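Side-chain contacts in pyruvate-formate lyase-activating enzyme (Bacteroides vulgatus ATCC 8482, PDB 3CAN), which belongs to the radical SAM superfamily and is represented here by a fragment in which helices pack against a parallel beta sheet: residues Thr40-Lys45 and Asp49-Asn54; Ile129-Tyr134 and Gln169-Tyr174. All coordinates share one frame; numbering follows the deposited sequence.

Contact 1 of 2, residues Thr40-Lys45 and Asp49-Asn54; sequences TLLARK and DEVMRN
Leu42 and Val51 make the apolar part of this contact, and Lys45 and Asp49 the polar part. Leu42, its first torsion held off a staggered position (chi1 -109°), brings CD1 to 4.1 Å from Val51 CG2, the two side chains slanting across one another with one methyl from each in touch. In Val51 the touching branch CG2 sits beside the backbone N, while CG1 stands anti to that nitrogen. Leu15 also packs on Leu42, and Ile22 and Leu58 on Val51, so the pair belongs to a larger buried apolar layer.

The hydrogen bonding between the segments is backbone to backbone: Asp49 N donates to Lys45 O at 3.0 Å, nearly straight at 164°. It is an i to i+4 bond of the first helical turn, directly after Arg44 at the N-cap. The carboxylate of Asp49 hangs close to the same carbonyl, its CG 3.3 Å from Lys45 O, but its charge is answered by a salt bridge from OD2 to Arg87. Lys45 leads its amine away, leaving NZ 6.8 Å from Asp49 OD2.

Farther along the helix, polar side chains tie the last turn together. Arg53 grips Glu50 OE1 side-on with NE and NH1, the oxygen lying in the guanidinium plane; NH1 to OE1, at 2.9 Å, is a salt bridge. One face of that guanidinium carries Asp49 O, 3.8 Å above its plane. Asn54 ND2 donates to Glu50 O at 2.8 Å.

The whole is the strand-to-helix turn of a beta-alpha-beta crossover: the loop after strand 35-38 folds back on helix 45-53, which leads to the neighbouring parallel strand 57-61, as in the partial TIM-barrel arrangement of the radical SAM superfamily.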
loop_
_atom_site.group_PDB
_atom_site.type_symbol
_atom_site.label_atom_id
_atom_site.label_comp_id
_atom_site.label_asym_id
_atom_site.label_seq_id
_atom_site.Cartn_x
_atom_site.Cartn_y
_atom_site.Cartn_z
ATOM N N THR A 40 -4.723 -3.657 13.446
ATOM C CA THR A 40 -4.064 -2.793 14.422
ATOM C C THR A 40 -5.007 -2.427 15.567
ATOM O O THR A 40 -4.672 -2.620 16.740
ATOM C CB THR A 40 -3.535 -1.511 13.757
ATOM O OG1 THR A 40 -2.675 -1.838 12.644
ATOM C CG2 THR A 40 -2.772 -0.646 14.764
ATOM N N LEU A 41 -6.193 -1.931 15.219
ATOM C CA LEU A 41 -7.139 -1.395 16.212
ATOM C C LEU A 41 -8.247 -2.345 16.671
ATOM O O LEU A 41 -9.217 -1.901 17.299
ATOM C CB LEU A 41 -7.754 -0.103 15.676
ATOM C CG LEU A 41 -6.756 1.018 15.344
ATOM C CD1 LEU A 41 -7.477 2.189 14.677
ATOM C CD2 LEU A 41 -6.019 1.488 16.591
ATOM N N LEU A 42 -8.114 -3.633 16.379
ATOM C CA LEU A 42 -9.126 -4.619 16.775
ATOM C C LEU A 42 -9.075 -4.835 18.279
ATOM O O LEU A 42 -8.045 -5.220 18.827
ATOM C CB LEU A 42 -8.927 -5.961 16.069
ATOM C CG LEU A 42 -9.909 -6.404 14.998
ATOM C CD1 LEU A 42 -9.647 -7.860 14.611
ATOM C CD2 LEU A 42 -11.358 -6.191 15.431
ATOM N N ALA A 43 -10.190 -4.569 18.938
ATOM C CA ALA A 43 -10.250 -4.639 20.386
ATOM C C ALA A 43 -10.374 -6.068 20.898
ATOM O O ALA A 43 -9.672 -6.446 21.838
ATOM C CB ALA A 43 -11.407 -3.807 20.895
ATOM N N ARG A 44 -11.238 -6.866 20.278
ATOM C CA ARG A 44 -11.607 -8.139 20.878
ATOM C C ARG A 44 -10.843 -9.319 20.298
ATOM O O ARG A 44 -10.796 -9.534 19.088
ATOM C CB ARG A 44 -13.116 -8.336 20.812
ATOM C CG ARG A 44 -13.837 -7.387 21.769
ATOM C CD ARG A 44 -15.337 -7.444 21.613
ATOM N NE ARG A 44 -15.846 -8.792 21.842
ATOM C CZ ARG A 44 -16.236 -9.650 20.902
ATOM N NH1 ARG A 44 -16.210 -9.338 19.607
ATOM N NH2 ARG A 44 -16.676 -10.843 21.270
ATOM N N LYS A 45 -10.236 -10.086 21.192
ATOM C CA LYS A 45 -9.431 -11.218 20.784
ATOM C C LYS A 45 -10.219 -12.275 19.981
ATOM O O LYS A 45 -9.660 -12.866 19.057
ATOM C CB LYS A 45 -8.692 -11.832 21.984
ATOM C CG LYS A 45 -9.553 -12.324 23.111
ATOM C CD LYS A 45 -8.723 -12.553 24.382
ATOM C CE LYS A 45 -9.599 -12.716 25.597
ATOM N NZ LYS A 45 -10.617 -13.800 25.433
ATOM N N ASP A 49 -9.173 -13.689 16.208
ATOM C CA ASP A 49 -9.154 -15.122 15.882
ATOM C C ASP A 49 -10.012 -15.448 14.658
ATOM O O ASP A 49 -9.581 -16.209 13.775
ATOM C CB ASP A 49 -9.644 -15.950 17.075
ATOM C CG ASP A 49 -8.676 -15.951 18.234
ATOM O OD1 ASP A 49 -7.531 -15.480 18.084
ATOM O OD2 ASP A 49 -9.075 -16.443 19.317
ATOM N N GLU A 50 -11.212 -14.873 14.590
ATOM C CA GLU A 50 -12.114 -15.125 13.464
ATOM C C GLU A 50 -11.573 -14.523 12.169
ATOM O O GLU A 50 -11.701 -15.123 11.113
ATOM C CB GLU A 50 -13.524 -14.595 13.745
ATOM C CG GLU A 50 -14.578 -14.971 12.687
ATOM C CD GLU A 50 -14.851 -16.475 12.583
ATOM O OE1 GLU A 50 -14.563 -17.221 13.544
ATOM O OE2 GLU A 50 -15.366 -16.910 11.526
ATOM N N VAL A 51 -10.971 -13.337 12.249
ATOM C CA VAL A 51 -10.319 -12.739 11.073
ATOM C C VAL A 51 -9.208 -13.658 10.554
ATOM O O VAL A 51 -9.135 -13.939 9.362
ATOM C CB VAL A 51 -9.755 -11.334 11.361
ATOM C CG1 VAL A 51 -8.834 -10.882 10.205
ATOM C CG2 VAL A 51 -10.910 -10.331 11.545
HETATM N N MSE A 52 -8.378 -14.182 11.452
HETATM C CA MSE A 52 -7.318 -15.117 11.044
HETATM C C MSE A 52 -7.857 -16.381 10.359
HETATM O O MSE A 52 -7.229 -16.914 9.454
HETATM C CB MSE A 52 -6.431 -15.483 12.231
HETATM C CG MSE A 52 -5.509 -14.374 12.676
HETATM SE SE MSE A 52 -4.205 -14.964 14.003
HETATM C CE MSE A 52 -5.382 -15.161 15.526
ATOM N N ARG A 53 -9.030 -16.854 10.764
ATOM C CA ARG A 53 -9.629 -17.999 10.107
ATOM C C ARG A 53 -10.086 -17.702 8.674
ATOM O O ARG A 53 -10.343 -18.632 7.897
ATOM C CB ARG A 53 -10.803 -18.525 10.932
ATOM C CG ARG A 53 -10.370 -19.282 12.160
ATOM C CD ARG A 53 -11.531 -20.047 12.766
ATOM N NE ARG A 53 -12.295 -19.201 13.662
ATOM C CZ ARG A 53 -11.988 -18.977 14.941
ATOM N NH1 ARG A 53 -12.741 -18.170 15.660
ATOM N NH2 ARG A 53 -10.932 -19.547 15.516
ATOM N N ASN A 54 -10.155 -16.418 8.317
ATOM C CA ASN A 54 -10.738 -16.001 7.052
ATOM C C ASN A 54 -9.850 -15.042 6.261
ATOM O O ASN A 54 -10.336 -14.204 5.505
ATOM C CB ASN A 54 -12.112 -15.394 7.309
ATOM C CG ASN A 54 -13.095 -16.416 7.877
ATOM O OD1 ASN A 54 -13.579 -17.302 7.155
ATOM N ND2 ASN A 54 -13.371 -16.311 9.174
#

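Contact 2 of 2, residues Ile129-Tyr134 and Gln169-Tyr174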
loop_
_atom_site.group_PDB
_atom_site.type_symbol
_atom_site.label_atom_id
_atom_site.label_comp_id
_atom_site.label_asym_id
_atom_site.label_seq_id
_atom_site.Cartn_x
_atom_site.Cartn_y
_atom_site.Cartn_z
ATOM N N ILE A 129 9.125 -6.336 8.052
ATOM C CA ILE A 129 8.837 -5.048 8.658
ATOM C C ILE A 129 9.053 -3.982 7.581
ATOM O O ILE A 129 10.167 -3.822 7.081
ATOM C CB ILE A 129 9.734 -4.771 9.871
ATOM C CG1 ILE A 129 9.570 -5.853 10.945
ATOM C CG2 ILE A 129 9.412 -3.398 10.475
ATOM C CD1 ILE A 129 10.675 -5.833 12.015
ATOM N N ASN A 130 7.985 -3.277 7.222
ATOM C CA ASN A 130 8.039 -2.212 6.222
ATOM C C ASN A 130 8.216 -0.857 6.883
ATOM O O ASN A 130 7.317 -0.390 7.595
ATOM C CB ASN A 130 6.758 -2.183 5.393
ATOM C CG ASN A 130 6.506 -3.483 4.686
ATOM O OD1 ASN A 130 7.212 -3.825 3.737
ATOM N ND2 ASN A 130 5.512 -4.235 5.162
ATOM N N LEU A 131 9.376 -0.248 6.674
ATOM C CA LEU A 131 9.626 1.124 7.115
ATOM C C LEU A 131 9.161 2.056 5.994
ATOM O O LEU A 131 9.648 1.976 4.870
ATOM C CB LEU A 131 11.110 1.350 7.439
ATOM C CG LEU A 131 11.741 0.417 8.478
ATOM C CD1 LEU A 131 13.188 0.838 8.768
ATOM C CD2 LEU A 131 10.904 0.386 9.753
ATOM N N LEU A 132 8.193 2.908 6.300
ATOM C CA LEU A 132 7.585 3.795 5.313
ATOM C C LEU A 132 7.962 5.243 5.637
ATOM O O LEU A 132 7.286 5.897 6.439
ATOM C CB LEU A 132 6.066 3.612 5.325
ATOM C CG LEU A 132 5.614 2.150 5.287
ATOM C CD1 LEU A 132 4.121 2.019 5.536
ATOM C CD2 LEU A 132 6.005 1.505 3.955
ATOM N N PRO A 133 9.050 5.743 5.029
ATOM C CA PRO A 133 9.476 7.101 5.345
ATOM C C PRO A 133 8.410 8.143 5.047
ATOM O O PRO A 133 7.738 8.103 4.001
ATOM C CB PRO A 133 10.713 7.305 4.463
ATOM C CG PRO A 133 11.206 5.941 4.192
ATOM C CD PRO A 133 9.967 5.105 4.073
ATOM N N TYR A 134 8.268 9.066 5.982
ATOM C CA TYR A 134 7.309 10.134 5.870
ATOM C C TYR A 134 7.731 11.057 4.746
ATOM O O TYR A 134 8.894 11.451 4.652
ATOM C CB TYR A 134 7.259 10.910 7.187
ATOM C CG TYR A 134 6.419 12.162 7.164
ATOM C CD1 TYR A 134 5.040 12.098 7.332
ATOM C CD2 TYR A 134 7.005 13.416 6.992
ATOM C CE1 TYR A 134 4.263 13.251 7.322
ATOM C CE2 TYR A 134 6.239 14.570 6.975
ATOM C CZ TYR A 134 4.868 14.482 7.142
ATOM O OH TYR A 134 4.102 15.625 7.126
ATOM N N GLN A 169 19.375 -1.439 9.765
ATOM C CA GLN A 169 20.465 -2.174 10.394
ATOM C C GLN A 169 20.091 -2.669 11.788
ATOM O O GLN A 169 20.391 -3.805 12.142
ATOM C CB GLN A 169 21.737 -1.326 10.485
ATOM C CG GLN A 169 22.967 -2.110 10.921
ATOM C CD GLN A 169 23.309 -3.222 9.936
ATOM O OE1 GLN A 169 23.538 -2.966 8.756
ATOM N NE2 GLN A 169 23.322 -4.458 10.414
ATOM N N ILE A 170 19.463 -1.805 12.579
ATOM C CA ILE A 170 19.026 -2.170 13.930
ATOM C C ILE A 170 18.117 -3.396 13.877
ATOM O O ILE A 170 18.331 -4.390 14.570
ATOM C CB ILE A 170 18.278 -1.000 14.618
ATOM C CG1 ILE A 170 19.254 0.137 14.954
ATOM C CG2 ILE A 170 17.579 -1.474 15.895
ATOM C CD1 ILE A 170 18.579 1.480 15.184
ATOM N N LEU A 171 17.088 -3.328 13.043
ATOM C CA LEU A 171 16.143 -4.428 12.951
ATOM C C LEU A 171 16.840 -5.725 12.492
ATOM O O LEU A 171 16.591 -6.799 13.049
ATOM C CB LEU A 171 14.983 -4.039 12.026
ATOM C CG LEU A 171 14.082 -2.930 12.570
ATOM C CD1 LEU A 171 13.218 -2.314 11.452
ATOM C CD2 LEU A 171 13.221 -3.453 13.739
ATOM N N THR A 172 17.725 -5.599 11.506
ATOM C CA THR A 172 18.509 -6.716 11.001
ATOM C C THR A 172 19.395 -7.302 12.100
ATOM O O THR A 172 19.495 -8.523 12.231
ATOM C CB THR A 172 19.370 -6.284 9.787
ATOM O OG1 THR A 172 18.525 -5.712 8.770
ATOM C CG2 THR A 172 20.120 -7.469 9.205
ATOM N N ASP A 173 20.023 -6.431 12.893
ATOM C CA ASP A 173 20.876 -6.863 14.005
ATOM C C ASP A 173 20.135 -7.711 15.043
ATOM O O ASP A 173 20.747 -8.558 15.691
ATOM C CB ASP A 173 21.522 -5.653 14.703
ATOM C CG ASP A 173 22.633 -4.999 13.877
ATOM O OD1 ASP A 173 23.124 -5.598 12.895
ATOM O OD2 ASP A 173 23.017 -3.859 14.223
ATOM N N TYR A 174 18.828 -7.480 15.200
ATOM C CA TYR A 174 17.991 -8.252 16.125
ATOM C C TYR A 174 17.371 -9.485 15.466
ATOM O O TYR A 174 16.526 -10.163 16.064
ATOM C CB TYR A 174 16.891 -7.359 16.718
ATOM C CG TYR A 174 17.361 -6.478 17.847
ATOM C CD1 TYR A 174 17.775 -5.176 17.615
ATOM C CD2 TYR A 174 17.356 -6.940 19.165
ATOM C CE1 TYR A 174 18.206 -4.354 18.657
ATOM C CE2 TYR A 174 17.787 -6.132 20.208
ATOM C CZ TYR A 174 18.198 -4.832 19.953
ATOM O OH TYR A 174 18.609 -4.012 20.994
#
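Gln169 NE2 donates to Asp173 OD1 at 2.7 Å, one turn apart on the helix that sends Leu171 down onto Ile129 and Leu131. The oxygen is met from above the carboxylate plane, 41° out of it, whereas it lies in the plane of the Gln169 amide. This hydrogen bond, between two exposed side chains, spans the final turn, where Asp173 N also bonds to Gln169 O at 2.8 Å.

Everything that passes between the two segments is carried by methyl groups. Leu171 spreads its two branches over two neighbours: CD2 approaches Ile129 CD1 at 3.9 Å, and CD1 meets Leu131 CD2, also at 3.9 Å. Leu131 and Leu171 point at each other end to end, while Ile129 comes in at a slant. Ile129 uses both arms, for its CG2 stands 4.1 Å from Leu171 CD1. That arm is anti to the backbone N, and the longer CG1-CD1 arm runs beside the nitrogen (chi1 -59°), so the two diverge around the leucine. Leu131 CD1 is likewise 4.1 Å from Leu171 CD1, which therefore has three carbons of the strand around it.

Ile99 lies against both strand residues, and Ala116 and Leu176 against Leu171, extending the apolar packing to strand 95-101, helix 109-121 and the loop before strand 178-180.

Between residues 129-134 and 169-174 only apolar groups meet, in a buried setting, so this part of the joint probably rests on shape and desolvation, while the backbone of Ile129, Asn130 and Leu131 bonds to adjoining strands or to Lys177.

How the contacts relate
Contacts 1 and 2 lie in series along the chain and on opposite sides of its centre, 13 and 12 Å from it respectively. Their centres are 25 Å apart and their nearest atoms about 11 Å, so neither touches the other. The parallel sheet connects them: contact 1 belongs to the crossover from strand 35-38 to strand 57-61, contact 2 to that from strand 128-133 to strand 178-180, with strand 95-101 between. Each joins a helix that packs on the sheet to a neighbouring part of the chain, but at different places: residues 40-44 form the loop leading into helix 45-53, which Lys45 opens, whereas residues 129-134 are mainly sheet strand beneath the end of helix 161-173.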